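Local coordinates for protein calcium dodecin (Mycobacterium tuberculosis, PDB 3ONR) that binds calcium ions as a hollow, spherical dodecamer, with calcium held where three subunits meet, and may also sequester other small ligands, at residues Q20-A25 with Y56-E61. The protein carries 2 engineered substitutions. Numbering follows the deposited sequence.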
ATOM      1  N   GLN A  20      10.324 -10.926  22.170  1.00 23.09           N
ATOM      2  CA  GLN A  20       9.711 -11.195  23.477  1.00 24.05           C
ATOM      3  C   GLN A  20       8.261 -10.636  23.553  1.00 23.45           C
ATOM      4  O   GLN A  20       7.349 -11.284  24.065  1.00 23.19           O
ATOM      5  CB  GLN A  20      10.530 -10.576  24.607  1.00 25.68           C
ATOM      6  CG  GLN A  20       9.913 -11.028  25.995  1.00 32.33           C
ATOM      7  CD  GLN A  20      10.529 -10.275  27.110  1.00 45.35           C
ATOM      8  OE1 GLN A  20      10.005  -9.242  27.556  1.00 50.89           O
ATOM      9  NE2 GLN A  20      11.655 -10.780  27.591  1.00 48.78           N
ATOM     10  N   ALA A  21       8.080  -9.424  23.060  1.00 22.29           N
ATOM     11  CA  ALA A  21       6.744  -8.817  22.957  1.00 21.12           C
ATOM     12  C   ALA A  21       5.846  -9.755  22.130  1.00 19.89           C
ATOM     13  O   ALA A  21       4.715 -10.107  22.559  1.00 20.86           O
ATOM     14  CB  ALA A  21       6.852  -7.433  22.315  1.00 20.61           C
ATOM     15  N   ALA A  22       6.389 -10.241  21.011  1.00 19.29           N
ATOM     16  CA  ALA A  22       5.605 -11.160  20.145  1.00 19.34           C
ATOM     17  C   ALA A  22       5.290 -12.487  20.839  1.00 20.49           C
ATOM     18  O   ALA A  22       4.153 -12.974  20.718  1.00 20.13           O
ATOM     19  CB  ALA A  22       6.356 -11.435  18.816  1.00 21.06           C
ATOM     20  N   ALA A  23       6.276 -13.095  21.504  1.00 20.76           N
ATOM     21  CA  ALA A  23       6.049 -14.383  22.185  1.00 23.12           C
ATOM     22  C   ALA A  23       5.021 -14.216  23.287  1.00 22.51           C
ATOM     23  O   ALA A  23       4.205 -15.133  23.504  1.00 23.48           O
ATOM     24  CB  ALA A  23       7.333 -14.967  22.747  1.00 25.09           C
ATOM     25  N   GLU A  24       5.017 -13.061  23.948  1.00 21.57           N
ATOM     26  CA  GLU A  24       4.039 -12.795  25.046  1.00 25.76           C
ATOM     27  C   GLU A  24       2.626 -12.774  24.458  1.00 22.88           C
ATOM     28  O   GLU A  24       1.739 -13.379  25.057  1.00 22.16           O
ATOM     29  CB  GLU A  24       4.290 -11.435  25.715  1.00 25.82           C
ATOM     30  CG  GLU A  24       5.615 -11.333  26.493  1.00 34.52           C
ATOM     31  CD  GLU A  24       5.651 -12.042  27.776  1.00 39.62           C
ATOM     32  OE1 GLU A  24       6.696 -11.932  28.450  1.00 38.97           O
ATOM     33  OE2 GLU A  24       4.632 -12.683  28.143  1.00 39.83           O
ATOM     34  N   ALA A  25       2.465 -12.040  23.354  1.00 22.40           N
ATOM     35  CA  ALA A  25       1.164 -11.967  22.618  1.00 21.62           C
ATOM     36  C   ALA A  25       0.723 -13.369  22.189  1.00 22.36           C
ATOM     37  O   ALA A  25      -0.413 -13.770  22.461  1.00 22.70           O
ATOM     38  CB  ALA A  25       1.236 -11.059  21.416  1.00 20.09           C
ATOM     39  N   TYR A  56       9.185  -2.049  23.695  1.00 23.37           N
ATOM     40  CA  TYR A  56       8.993  -2.497  22.285  1.00 20.81           C
ATOM     41  C   TYR A  56       7.587  -3.067  22.116  1.00 20.11           C
ATOM     42  O   TYR A  56       7.113  -3.856  22.963  1.00 21.56           O
ATOM     43  CB  TYR A  56      10.014  -3.585  21.951  1.00 19.85           C
ATOM     44  CG  TYR A  56      11.399  -3.044  22.114  1.00 22.45           C
ATOM     45  CD1 TYR A  56      12.091  -3.174  23.340  1.00 26.00           C
ATOM     46  CD2 TYR A  56      12.006  -2.356  21.048  1.00 19.16           C
ATOM     47  CE1 TYR A  56      13.393  -2.626  23.526  1.00 27.98           C
ATOM     48  CE2 TYR A  56      13.336  -1.819  21.230  1.00 23.56           C
ATOM     49  CZ  TYR A  56      13.972  -1.966  22.466  1.00 26.31           C
ATOM     50  OH  TYR A  56      15.227  -1.371  22.650  1.00 26.17           O
ATOM     51  N   ARG A  57       6.889  -2.649  21.072  1.00 19.40           N
ATOM     52  CA  ARG A  57       5.496  -3.093  20.933  1.00 19.44           C
ATOM     53  C   ARG A  57       5.303  -3.680  19.520  1.00 17.85           C
ATOM     54  O   ARG A  57       5.897  -3.201  18.542  1.00 18.35           O
ATOM     55  CB  ARG A  57       4.517  -1.923  21.101  1.00 19.23           C
ATOM     56  CG  ARG A  57       4.720  -1.130  22.445  1.00 20.72           C
ATOM     57  CD  ARG A  57       3.542  -0.187  22.752  1.00 26.05           C
ATOM     58  NE  ARG A  57       3.415   0.868  21.746  1.00 26.54           N
ATOM     59  CZ  ARG A  57       2.668   1.961  21.871  1.00 32.84           C
ATOM     60  NH1 ARG A  57       1.979   2.174  23.010  1.00 29.40           N
ATOM     61  NH2 ARG A  57       2.608   2.833  20.842  1.00 28.71           N
ATOM     62  N   ILE A  58       4.535  -4.772  19.401  1.00 17.43           N
ATOM     63  CA  ILE A  58       4.425  -5.429  18.082  1.00 15.57           C
ATOM     64  C   ILE A  58       2.981  -5.927  17.873  1.00 17.72           C
ATOM     65  O   ILE A  58       2.431  -6.507  18.791  1.00 17.28           O
ATOM     66  CB  ILE A  58       5.461  -6.549  17.903  1.00 16.33           C
ATOM     67  CG1 ILE A  58       5.399  -7.165  16.499  1.00 15.73           C
ATOM     68  CG2 ILE A  58       5.225  -7.693  18.953  1.00 13.90           C
ATOM     69  CD1 ILE A  58       6.704  -7.984  16.209  1.00 17.31           C
ATOM     70  N   LYS A  59       2.402  -5.574  16.716  1.00 14.98           N
ATOM     71  CA  LYS A  59       1.000  -5.919  16.383  1.00 14.68           C
ATOM     72  C   LYS A  59       1.135  -7.159  15.505  1.00 14.44           C
ATOM     73  O   LYS A  59       1.876  -7.140  14.459  1.00 14.87           O
ATOM     74  CB  LYS A  59       0.319  -4.759  15.601  1.00 15.80           C
ATOM     75  CG  LYS A  59      -1.122  -5.119  15.229  1.00 18.57           C
ATOM     76  CD  LYS A  59      -1.942  -3.871  14.999  1.00 29.76           C
ATOM     77  CE  LYS A  59      -1.573  -3.167  13.755  1.00 33.64           C
ATOM     78  NZ  LYS A  59      -2.591  -2.035  13.514  1.00 35.46           N
ATOM     79  N   LEU A  60       0.400  -8.201  15.900  1.00 15.63           N
ATOM     80  CA  LEU A  60       0.381  -9.502  15.252  1.00 17.14           C
ATOM     81  C   LEU A  60      -1.049  -9.845  14.773  1.00 16.25           C
ATOM     82  O   LEU A  60      -1.999  -9.513  15.428  1.00 16.40           O
ATOM     83  CB  LEU A  60       0.742 -10.597  16.217  1.00 17.27           C
ATOM     84  CG  LEU A  60       2.144 -10.476  16.917  1.00 18.82           C
ATOM     85  CD1 LEU A  60       2.319 -11.576  17.894  1.00 22.50           C
ATOM     86  CD2 LEU A  60       3.251 -10.551  15.835  1.00 19.73           C
ATOM     87  N   GLU A  61      -1.134 -10.543  13.664  1.00 15.67           N
ATOM     88  CA  GLU A  61      -2.485 -11.020  13.202  1.00 17.03           C
ATOM     89  C   GLU A  61      -2.480 -12.553  13.383  1.00 17.43           C
ATOM     90  O   GLU A  61      -1.552 -13.229  12.914  1.00 18.01           O
ATOM     91  CB  GLU A  61      -2.651 -10.646  11.724  1.00 20.13           C
ATOM     92  CG  GLU A  61      -3.988 -11.048  11.121  1.00 22.50           C
ATOM     93  CD  GLU A  61      -4.092 -10.839   9.598  1.00 31.82           C
ATOM     94  OE1 GLU A  61      -4.624 -11.721   8.915  1.00 37.63           O
ATOM     95  OE2 GLU A  61      -3.698  -9.795   9.055  1.00 39.46           O
TER
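Ala21 and Ala22 set helix 18-32 down on the middle strand of the sheet, 54-65, with the axes of 20-25 and 56-61 crossing at -47° and approaching to 7.6 Å. This is the dodecin fold, a single helix laid across a three-stranded antiparallel sheet, and the alanines on this face of the helix probably let the two layers come close. The helix seated here carries Glu19, a calcium ligand shared between neighbouring subunits, close to Ala22. Ala21 CB touches the strand backbone itself, 3.6 Å from Tyr56 O. Beside it rises Ile58: with CG1 anti to the backbone N (chi1 -176°), the CG2 branch is the one turned to the helix, and this methyl reaches Ala22 N at 3.5 Å and packs on Ala21 CB at 3.7 Å. Trp18 of the same chain and Trp18 of a second subunit also pack on Ile58. Further along, CD1 of Leu60 fits against both Ala22 and Ala25, touching Ala25 CB at 3.7 Å. Arg57 and Lys59 start from the other face of the strand, where Arg57 makes a salt bridge to Asp45. The Leu60 methyl also lies against the helix backbone, with CD1 3.6 Å from Ala22 O.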